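Local coordinates for protein histidine phosphotransferase (Caulobacter crescentus, PDB 2OOC) that probably relays phosphoryl groups between the histidine kinases and response regulators of a signalling pathway, and is an essential regulator of stalk biogenesis, at residues 18-21 against 26-29; 54-59 against 76-81; 68-73 against 89-94. All blocks are in the same frame, centred on the assembly; numbering follows the deposited sequence. Where two conformers were deposited one is given.

The bundle of this histidine phosphotransfer domain is made of helices 24-41, 52-66, 69-79 and 85-111, with the short helix 13-19 preceding them. Contact 1 joins the end of that short helix to helix 24-41 and closes along the chain before the other two open. Contact 2 pairs helices 52-66 and 69-79, and contact 3 pairs helices 69-79 and 85-111; their segments alternate in sequence. Centres of contacts 2 and 3 lie 11 Å apart, and V59 CG1 meets L71 CD2 at 3.8 Å, so the two contacts touch. Contact 1, centred 25 Å from contact 2, lies across the chain's centre from it, away from H57, the probable phosphoryl-accepting histidine.

Contact 1 (18-21 against 26-29); sequences GFAA and VVDE
A Schellman motif at the end of helix 13-19 turns the chain toward helix 24-41 and presents A20 to V26 and V27 near the start of that second helix. A21, the first residue to leave helical geometry, has a positive phi of 50°, and its N reaches back to G18 O at 2.9 Å within the last turn. A20, one step earlier, directs its methyl at the neighbouring helix and is buried there. Its CB lies 3.8 Å from V26 CB and 3.4 Å from V27 CG2; the latter is tighter than usual van der Waals contact.

The two valines touch A20 with different branches. V26 uses CG1, which lies anti to its backbone N (chi1 174°) and sits 3.9 Å from A20 CA, so that this branch and V26 CB together cover one flank of the alanine. V27 has nearly the same rotamer, but its contacting branch is CG2, the one beside the backbone N, and it meets the methyl end on. The V27 side chain also touches Y102 of helix 85-111, which ties this junction to the long helix of the bundle.

The contact is wholly apolar, between a buried methyl and two branched chains. The turn that ends helix 13-19 thus packs on helix 24-41 here through apolar contact alone, while backbone bonds inside the last turn fix the path of the chain.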
ATOM      1  N   GLY A  18      -5.041  14.161  -4.435  1.00 22.56           N
ATOM      2  CA  GLY A  18      -5.234  14.639  -5.803  1.00 21.17           C
ATOM      3  C   GLY A  18      -6.034  13.693  -6.719  1.00 20.53           C
ATOM      4  O   GLY A  18      -6.796  14.151  -7.525  1.00 22.48           O
ATOM      5  N   PHE A  19      -5.713  12.422  -6.644  1.00 23.39           N
ATOM      6  CA  PHE A  19      -6.473  11.376  -7.357  1.00 25.89           C
ATOM      7  C   PHE A  19      -7.981  11.500  -7.059  1.00 26.50           C
ATOM      8  O   PHE A  19      -8.813  11.430  -7.938  1.00 28.53           O
ATOM      9  CB  PHE A  19      -5.964  10.027  -6.927  1.00 25.70           C
ATOM     10  CG  PHE A  19      -6.593   8.897  -7.667  1.00 32.02           C
ATOM     11  CD1 PHE A  19      -7.780   8.312  -7.219  1.00 34.39           C
ATOM     12  CD2 PHE A  19      -6.029   8.460  -8.872  1.00 33.97           C
ATOM     13  CE1 PHE A  19      -8.405   7.324  -7.940  1.00 43.45           C
ATOM     14  CE2 PHE A  19      -6.617   7.431  -9.578  1.00 45.90           C
ATOM     15  CZ  PHE A  19      -7.811   6.856  -9.120  1.00 40.51           C
ATOM     16  N   ALA A  20      -8.252  11.861  -5.814  1.00 27.19           N
ATOM     17  CA  ALA A  20      -9.627  12.075  -5.311  1.00 25.47           C
ATOM     18  C   ALA A  20     -10.183  13.449  -5.611  1.00 28.09           C
ATOM     19  O   ALA A  20     -11.323  13.775  -5.241  1.00 27.53           O
ATOM     20  CB  ALA A  20      -9.594  11.807  -3.839  1.00 24.71           C
ATOM     21  N   ALA A  21      -9.410  14.317  -6.265  1.00 25.72           N
ATOM     22  CA  ALA A  21      -9.754  15.716  -6.460  1.00 24.55           C
ATOM     23  C   ALA A  21     -10.182  16.369  -5.090  1.00 27.50           C
ATOM     24  O   ALA A  21     -11.057  17.230  -5.022  1.00 30.05           O
ATOM     25  CB  ALA A  21     -10.814  15.914  -7.575  1.00 26.91           C
ATOM     26  N   VAL A  26     -13.814   9.695  -1.738  1.00 21.51           N
ATOM     27  CA  VAL A  26     -13.018   8.895  -2.696  1.00 23.04           C
ATOM     28  C   VAL A  26     -11.707   8.432  -2.057  1.00 21.72           C
ATOM     29  O   VAL A  26     -11.284   7.275  -2.195  1.00 21.61           O
ATOM     30  CB  VAL A  26     -12.756   9.644  -3.997  1.00 21.37           C
ATOM     31  CG1 VAL A  26     -11.798   8.850  -4.902  1.00 20.88           C
ATOM     32  CG2 VAL A  26     -14.081   9.918  -4.751  1.00 20.90           C
ATOM     33  N   VAL A  27     -11.074   9.294  -1.301  1.00 22.42           N
ATOM     34  CA  VAL A  27      -9.902   8.882  -0.546  1.00 25.08           C
ATOM     35  C   VAL A  27     -10.207   7.672   0.338  1.00 24.07           C
ATOM     36  O   VAL A  27      -9.488   6.665   0.285  1.00 23.83           O
ATOM     37  CB  VAL A  27      -9.364  10.051   0.306  1.00 24.46           C
ATOM     38  CG1 VAL A  27      -8.205   9.494   1.242  1.00 26.73           C
ATOM     39  CG2 VAL A  27      -8.870  11.240  -0.529  1.00 24.83           C
ATOM     40  N   ASP A  28     -11.296   7.750   1.091  1.00 25.14           N
ATOM     41  CA  ASP A  28     -11.681   6.690   2.004  1.00 25.38           C
ATOM     42  C   ASP A  28     -11.887   5.378   1.255  1.00 22.68           C
ATOM     43  O   ASP A  28     -11.475   4.297   1.737  1.00 23.18           O
ATOM     44  CB  ASP A  28     -12.947   7.057   2.801  1.00 23.89           C
ATOM     45  CG  ASP A  28     -12.727   8.196   3.828  1.00 39.27           C
ATOM     46  OD1 ASP A  28     -11.566   8.568   4.141  1.00 44.44           O
ATOM     47  OD2 ASP A  28     -13.745   8.767   4.282  1.00 47.17           O
ATOM     48  N   GLU A  29     -12.534   5.468   0.094  1.00 22.36           N
ATOM     49  CA  GLU A  29     -12.785   4.300  -0.783  0.50 21.01           C
ATOM     50  C   GLU A  29     -11.496   3.627  -1.220  1.00 23.16           C
ATOM     51  O   GLU A  29     -11.352   2.402  -1.195  1.00 22.98           O
ATOM     52  CB  GLU A  29     -13.507   4.781  -2.035  0.50 19.48           C
ATOM     53  CG  GLU A  29     -13.843   3.655  -3.071  0.50 19.58           C
ATOM     54  CD  GLU A  29     -14.081   4.171  -4.494  0.50 23.68           C
ATOM     55  OE1 GLU A  29     -13.890   5.371  -4.792  0.50 30.69           O
ATOM     56  OE2 GLU A  29     -14.482   3.354  -5.342  0.50 24.57           O
TER

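Contact 2 (54-59 against 76-81); sequences DAVHTV and ERCEAG
H57 and E79 face each other where helices 52-66 and 69-79 of the four-helix bundle run side by side. H57 and K60 have the spacing of the HxxKG signature of phosphotransfer domains, consistent with H57 being the phosphoryl-accepting histidine. E79 places CG beside its backbone N (chi1 -75°) and then runs extended (chi2 172°), which carries its carboxylate across the gap to the other helix. On the way it slides past V56 in the opposite sense, with E79 CG lying 3.8 Å from V56 CG1. Beyond that point OE2 comes to 3.6 Å from H57 CA and stands at the edge of the imidazole, near the ring plane.

H57 CG lies anti to the backbone N (chi1 173°), which swings the ring outward along the exposed surface. H57 ND1 and E79 OE2 are 4.2 Å apart, and a water is modelled between them, though so close to both that the bridge is doubtful. The other carboxylate oxygen, E79 OE1, forms a salt bridge with K60 one turn beyond H57.

Underneath, V56 CG2 meets C78 SG at 4.1 Å; V56 and C78 both also touch L85 of helix 85-111. On the flank away from E79, T58 OG1 donates to D54 O at 2.8 Å, and T58 N reaches the same oxygen from the opposite face of its plane.

V56 and C78 thus give the contact an apolar floor beside the carboxylate, which K60 holds at one oxygen, OE1, while the other, OE2, stands at the imidazole edge.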
ATOM      1  N   ASP A  54       3.283 -13.140  -8.434  1.00 22.07           N
ATOM      2  CA  ASP A  54       2.065 -12.414  -8.785  1.00 20.88           C
ATOM      3  C   ASP A  54       1.702 -11.401  -7.713  1.00 21.15           C
ATOM      4  O   ASP A  54       1.191 -10.349  -8.007  1.00 21.18           O
ATOM      5  CB  ASP A  54       0.946 -13.419  -9.043  1.00 23.54           C
ATOM      6  CG  ASP A  54       1.139 -14.150 -10.337  1.00 21.58           C
ATOM      7  OD1 ASP A  54       1.331 -13.493 -11.395  1.00 25.48           O
ATOM      8  OD2 ASP A  54       1.017 -15.394 -10.279  1.00 19.43           O
ATOM      9  N   ALA A  55       1.889 -11.775  -6.480  1.00 20.33           N
ATOM     10  CA  ALA A  55       1.676 -10.887  -5.336  1.00 22.07           C
ATOM     11  C   ALA A  55       2.558  -9.653  -5.429  1.00 19.82           C
ATOM     12  O   ALA A  55       2.061  -8.515  -5.234  1.00 19.82           O
ATOM     13  CB  ALA A  55       1.828 -11.615  -4.005  1.00 19.77           C
ATOM     14  N   VAL A  56       3.841  -9.813  -5.705  1.00 22.95           N
ATOM     15  CA  VAL A  56       4.733  -8.645  -5.812  1.00 20.54           C
ATOM     16  C   VAL A  56       4.249  -7.741  -6.928  1.00 22.29           C
ATOM     17  O   VAL A  56       4.172  -6.500  -6.763  1.00 23.39           O
ATOM     18  CB  VAL A  56       6.205  -9.042  -6.002  1.00 22.36           C
ATOM     19  CG1 VAL A  56       7.054  -7.790  -6.342  1.00 24.33           C
ATOM     20  CG2 VAL A  56       6.700  -9.750  -4.747  1.00 22.58           C
ATOM     21  N   HIS A  57       3.902  -8.310  -8.073  1.00 20.82           N
ATOM     22  CA  HIS A  57       3.393  -7.524  -9.175  1.00 20.39           C
ATOM     23  C   HIS A  57       2.141  -6.737  -8.814  1.00 23.04           C
ATOM     24  O   HIS A  57       1.997  -5.579  -9.156  1.00 21.79           O
ATOM     25  CB  HIS A  57       3.095  -8.480 -10.354  1.00 23.41           C
ATOM     26  CG  HIS A  57       2.413  -7.804 -11.504  1.00 27.81           C
ATOM     27  ND1 HIS A  57       3.101  -7.063 -12.441  1.00 31.64           N
ATOM     28  CD2 HIS A  57       1.106  -7.761 -11.870  1.00 35.52           C
ATOM     29  CE1 HIS A  57       2.246  -6.570 -13.322  1.00 34.10           C
ATOM     30  NE2 HIS A  57       1.028  -6.970 -12.989  1.00 37.85           N
ATOM     31  N   THR A  58       1.200  -7.400  -8.150  1.00 23.61           N
ATOM     32  CA  THR A  58      -0.082  -6.818  -7.836  1.00 22.81           C
ATOM     33  C   THR A  58       0.097  -5.724  -6.779  1.00 21.43           C
ATOM     34  O   THR A  58      -0.413  -4.623  -6.903  1.00 22.52           O
ATOM     35  CB  THR A  58      -1.071  -7.910  -7.360  1.00 25.70           C
ATOM     36  OG1 THR A  58      -1.197  -8.886  -8.410  1.00 24.85           O
ATOM     37  CG2 THR A  58      -2.452  -7.304  -7.010  1.00 26.91           C
ATOM     38  N   VAL A  59       0.876  -5.996  -5.733  1.00 21.49           N
ATOM     39  CA  VAL A  59       1.191  -4.988  -4.695  1.00 21.58           C
ATOM     40  C   VAL A  59       1.854  -3.798  -5.324  1.00 21.98           C
ATOM     41  O   VAL A  59       1.542  -2.659  -4.948  1.00 23.10           O
ATOM     42  CB  VAL A  59       2.008  -5.590  -3.518  1.00 24.32           C
ATOM     43  CG1 VAL A  59       2.455  -4.483  -2.572  1.00 22.99           C
ATOM     44  CG2 VAL A  59       1.136  -6.654  -2.780  1.00 22.45           C
ATOM     45  N   GLU A  76       9.554  -3.348  -7.279  1.00 23.96           N
ATOM     46  CA  GLU A  76      10.312  -3.347  -8.574  1.00 24.36           C
ATOM     47  C   GLU A  76      11.685  -3.920  -8.335  1.00 25.97           C
ATOM     48  O   GLU A  76      12.137  -4.732  -9.158  1.00 28.17           O
ATOM     49  CB  GLU A  76      10.344  -1.921  -9.145  1.00 24.84           C
ATOM     50  CG  GLU A  76      10.810  -1.751 -10.638  1.00 28.86           C
ATOM     51  CD  GLU A  76      10.476  -0.319 -11.209  1.00 29.78           C
ATOM     52  N   ARG A  77      12.321  -3.564  -7.226  1.00 26.55           N
ATOM     53  CA  ARG A  77      13.660  -4.070  -6.911  0.50 27.47           C
ATOM     54  C   ARG A  77      13.615  -5.567  -6.624  1.00 29.58           C
ATOM     55  O   ARG A  77      14.507  -6.316  -7.014  1.00 27.29           O
ATOM     56  CB  ARG A  77      14.274  -3.335  -5.724  0.50 26.25           C
ATOM     57  CG  ARG A  77      14.686  -1.903  -5.993  0.50 29.62           C
ATOM     58  CD  ARG A  77      15.620  -1.375  -4.928  0.50 32.95           C
ATOM     59  NE  ARG A  77      14.935  -0.900  -3.726  0.50 37.15           N
ATOM     60  CZ  ARG A  77      14.491   0.343  -3.539  0.50 40.75           C
ATOM     61  NH1 ARG A  77      14.629   1.279  -4.479  0.50 43.87           N
ATOM     62  NH2 ARG A  77      13.905   0.653  -2.389  0.50 43.57           N
ATOM     63  N   CYS A  78      12.555  -6.026  -5.947  1.00 24.89           N
ATOM     64  CA  CYS A  78      12.389  -7.434  -5.636  1.00 24.79           C
ATOM     65  C   CYS A  78      12.289  -8.189  -6.972  1.00 27.42           C
ATOM     66  O   CYS A  78      12.940  -9.213  -7.157  1.00 27.87           O
ATOM     67  CB  CYS A  78      11.147  -7.664  -4.736  1.00 25.07           C
ATOM     68  SG  CYS A  78      10.801  -9.353  -4.365  1.00 26.55           S
ATOM     69  N   GLU A  79      11.528  -7.650  -7.919  1.00 27.26           N
ATOM     70  CA  GLU A  79      11.373  -8.263  -9.229  1.00 30.81           C
ATOM     71  C   GLU A  79      12.720  -8.329  -9.956  1.00 31.63           C
ATOM     72  O   GLU A  79      12.918  -9.230 -10.769  1.00 35.47           O
ATOM     73  CB  GLU A  79      10.383  -7.464 -10.047  1.00 29.13           C
ATOM     74  CG  GLU A  79       8.933  -7.682  -9.630  1.00 29.43           C
ATOM     75  CD  GLU A  79       7.937  -6.765 -10.301  1.00 31.62           C
ATOM     76  OE1 GLU A  79       8.326  -5.676 -10.822  1.00 34.36           O
ATOM     77  OE2 GLU A  79       6.742  -7.149 -10.305  1.00 32.82           O
ATOM     78  N   ALA A  80      13.613  -7.400  -9.668  1.00 30.54           N
ATOM     79  CA  ALA A  80      14.976  -7.346 -10.268  1.00 31.72           C
ATOM     80  C   ALA A  80      15.972  -8.205  -9.476  1.00 37.05           C
ATOM     81  O   ALA A  80      17.175  -8.214  -9.802  1.00 39.32           O
ATOM     82  CB  ALA A  80      15.475  -5.899 -10.325  1.00 32.24           C
ATOM     83  N   GLY A  81      15.495  -8.927  -8.458  1.00 35.18           N
ATOM     84  CA  GLY A  81      16.332  -9.688  -7.573  1.00 32.99           C
ATOM     85  C   GLY A  81      17.189  -8.882  -6.630  1.00 35.26           C
ATOM     86  O   GLY A  81      18.095  -9.461  -6.019  1.00 37.16           O
TER
HETATM   87  O   HOH W   1       5.487  -6.641 -12.354  1.00 50.13           O

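Contact 3 (68-73 against 89-94); sequences AFNLGE and RTALDA
A91 O takes a hydrogen bond of 2.8 Å from a water that in turn accepts one of 3.1 Å from N70 ND2, bridging two antiparallel helices of the four-helix bundle. Helices 69-79 and 85-111 run here at 169°, their local axes 9.0 Å apart. The backbones come nearest at the small residue A91, where L71 CA and A91 CA are 5.2 Å apart.

N70 sits on the exposed margin. Its chi1 of 172° puts CG anti to the backbone N and toward the facing helix, and chi2 of 68° then sets ND2 near the methyl of A91 as well as onto the water. The water links the A91 carbonyl to the N70 amide and ties the asparagine to its neighbour at the seam.

L71 carries the buried side. CD1 lies against both A91 CB, at 3.7 Å, and the backbone N of L92, whereas CD2 packs on L92 CD1, the two leucine side chains crossing at a slant.

This pair belongs to the bundle interior: F34 of helix 24-41 touches both leucines, and V59 and A63 of helix 52-66 cover L71, so all four helices meet around it. N70 at the solvent edge and L71 in the interior are successive residues, and the leucine pair closes at 3.8 Å between L71 CD2 and L92 CD1.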
ATOM      1  N   ALA A  68       1.913   5.000  -2.468  1.00 22.64           N
ATOM      2  CA  ALA A  68       2.911   4.266  -1.650  1.00 22.05           C
ATOM      3  C   ALA A  68       4.088   4.009  -2.553  1.00 22.63           C
ATOM      4  O   ALA A  68       4.368   2.869  -2.952  1.00 21.12           O
ATOM      5  CB  ALA A  68       2.340   2.961  -1.096  1.00 22.45           C
ATOM      6  N   PHE A  69       4.782   5.083  -2.896  1.00 21.98           N
ATOM      7  CA  PHE A  69       5.812   5.011  -3.944  1.00 23.32           C
ATOM      8  C   PHE A  69       7.013   4.208  -3.516  1.00 23.79           C
ATOM      9  O   PHE A  69       7.562   3.483  -4.343  1.00 22.03           O
ATOM     10  CB  PHE A  69       6.184   6.409  -4.473  1.00 26.04           C
ATOM     11  CG  PHE A  69       5.056   7.034  -5.226  1.00 23.90           C
ATOM     12  CD1 PHE A  69       4.521   6.384  -6.315  1.00 27.78           C
ATOM     13  CD2 PHE A  69       4.467   8.209  -4.790  1.00 28.18           C
ATOM     14  CE1 PHE A  69       3.435   6.904  -7.014  1.00 33.22           C
ATOM     15  CE2 PHE A  69       3.388   8.734  -5.501  1.00 28.39           C
ATOM     16  CZ  PHE A  69       2.882   8.072  -6.583  1.00 31.16           C
ATOM     17  N   ASN A  70       7.419   4.342  -2.247  1.00 23.66           N
ATOM     18  CA  ASN A  70       8.539   3.532  -1.764  1.00 22.26           C
ATOM     19  C   ASN A  70       8.237   2.023  -1.876  1.00 20.81           C
ATOM     20  O   ASN A  70       9.057   1.261  -2.343  1.00 22.23           O
ATOM     21  CB  ASN A  70       8.872   3.867  -0.331  1.00 23.18           C
ATOM     22  CG  ASN A  70       9.942   2.883   0.268  1.00 35.35           C
ATOM     23  OD1 ASN A  70      11.128   2.889  -0.164  1.00 42.94           O
ATOM     24  ND2 ASN A  70       9.516   2.022   1.222  1.00 37.37           N
ATOM     25  N   LEU A  71       7.017   1.614  -1.483  1.00 20.91           N
ATOM     26  CA  LEU A  71       6.617   0.227  -1.617  1.00 21.80           C
ATOM     27  C   LEU A  71       6.684  -0.225  -3.062  1.00 21.04           C
ATOM     28  O   LEU A  71       7.135  -1.299  -3.407  1.00 21.54           O
ATOM     29  CB  LEU A  71       5.251   0.043  -1.017  1.00 19.46           C
ATOM     30  CG  LEU A  71       4.508  -1.258  -1.274  1.00 21.36           C
ATOM     31  CD1 LEU A  71       5.341  -2.417  -0.708  1.00 21.01           C
ATOM     32  CD2 LEU A  71       3.098  -1.272  -0.637  1.00 19.69           C
ATOM     33  N   GLY A  72       6.181   0.597  -3.983  1.00 18.63           N
ATOM     34  CA  GLY A  72       6.305   0.305  -5.379  1.00 20.35           C
ATOM     35  C   GLY A  72       7.730   0.064  -5.830  1.00 21.93           C
ATOM     36  O   GLY A  72       7.983  -0.893  -6.542  1.00 21.68           O
ATOM     37  N   GLU A  73       8.631   0.910  -5.389  1.00 21.23           N
ATOM     38  CA  GLU A  73      10.058   0.747  -5.706  1.00 22.08           C
ATOM     39  C   GLU A  73      10.631  -0.517  -5.156  1.00 22.02           C
ATOM     40  O   GLU A  73      11.397  -1.187  -5.820  1.00 22.45           O
ATOM     41  CB  GLU A  73      10.886   1.932  -5.228  1.00 25.92           C
ATOM     42  CG  GLU A  73      10.561   3.213  -5.948  1.00 33.75           C
ATOM     43  N   ARG A  89       7.571  -7.141   2.463  1.00 20.63           N
ATOM     44  CA  ARG A  89       6.696  -7.207   3.606  1.00 21.48           C
ATOM     45  C   ARG A  89       6.842  -6.024   4.545  1.00 21.85           C
ATOM     46  O   ARG A  89       5.853  -5.466   5.012  1.00 23.82           O
ATOM     47  CB  ARG A  89       6.873  -8.528   4.370  1.00 22.21           C
ATOM     48  CG  ARG A  89       6.440  -9.725   3.594  1.00 25.60           C
ATOM     49  CD  ARG A  89       6.146 -10.895   4.475  1.00 25.66           C
ATOM     50  NE  ARG A  89       7.334 -11.228   5.277  1.00 27.42           N
ATOM     51  CZ  ARG A  89       8.343 -11.983   4.885  1.00 29.86           C
ATOM     52  NH1 ARG A  89       8.341 -12.566   3.702  1.00 29.06           N
ATOM     53  NH2 ARG A  89       9.397 -12.199   5.692  1.00 34.44           N
ATOM     54  N   THR A  90       8.091  -5.628   4.814  1.00 22.20           N
ATOM     55  CA  THR A  90       8.287  -4.522   5.759  1.00 23.11           C
ATOM     56  C   THR A  90       7.940  -3.163   5.149  1.00 19.88           C
ATOM     57  O   THR A  90       7.412  -2.320   5.854  1.00 21.92           O
ATOM     58  CB  THR A  90       9.655  -4.559   6.357  1.00 23.65           C
ATOM     59  OG1 THR A  90      10.645  -4.390   5.368  1.00 24.17           O
ATOM     60  CG2 THR A  90       9.951  -5.847   7.131  1.00 23.00           C
ATOM     61  N   ALA A  91       8.122  -3.009   3.825  1.00 19.47           N
ATOM     62  CA  ALA A  91       7.630  -1.825   3.092  1.00 21.99           C
ATOM     63  C   ALA A  91       6.101  -1.755   3.103  1.00 20.34           C
ATOM     64  O   ALA A  91       5.522  -0.699   3.286  1.00 22.96           O
ATOM     65  CB  ALA A  91       8.159  -1.791   1.637  1.00 22.49           C
ATOM     66  N   LEU A  92       5.455  -2.930   2.984  1.00 19.08           N
ATOM     67  CA  LEU A  92       4.008  -3.038   3.014  1.00 20.43           C
ATOM     68  C   LEU A  92       3.486  -2.690   4.426  1.00 18.28           C
ATOM     69  O   LEU A  92       2.551  -1.910   4.589  1.00 20.52           O
ATOM     70  CB  LEU A  92       3.556  -4.418   2.589  1.00 21.62           C
ATOM     71  CG  LEU A  92       2.030  -4.619   2.572  1.00 21.83           C
ATOM     72  CD1 LEU A  92       1.227  -3.514   1.761  1.00 20.26           C
ATOM     73  CD2 LEU A  92       1.644  -6.040   2.040  1.00 23.21           C
ATOM     74  N   ASP A  93       4.205  -3.199   5.452  1.00 20.39           N
ATOM     75  CA  ASP A  93       3.861  -2.815   6.834  1.00 22.01           C
ATOM     76  C   ASP A  93       3.860  -1.288   6.998  1.00 18.92           C
ATOM     77  O   ASP A  93       2.936  -0.724   7.591  1.00 19.76           O
ATOM     78  CB  ASP A  93       4.854  -3.400   7.808  1.00 21.51           C
ATOM     79  CG  ASP A  93       4.736  -4.884   8.047  1.00 23.70           C
ATOM     80  OD1 ASP A  93       3.701  -5.490   7.679  1.00 23.80           O
ATOM     81  OD2 ASP A  93       5.719  -5.476   8.621  1.00 25.64           O
ATOM     82  N   ALA A  94       4.893  -0.593   6.495  1.00 20.17           N
ATOM     83  CA  ALA A  94       4.990   0.862   6.642  1.00 21.41           C
ATOM     84  C   ALA A  94       3.853   1.560   5.897  1.00 20.61           C
ATOM     85  O   ALA A  94       3.316   2.550   6.393  1.00 21.68           O
ATOM     86  CB  ALA A  94       6.350   1.333   6.116  1.00 21.79           C
TER
HETATM   87  O   HOH W   2       6.683   1.668   2.338  1.00 25.63           O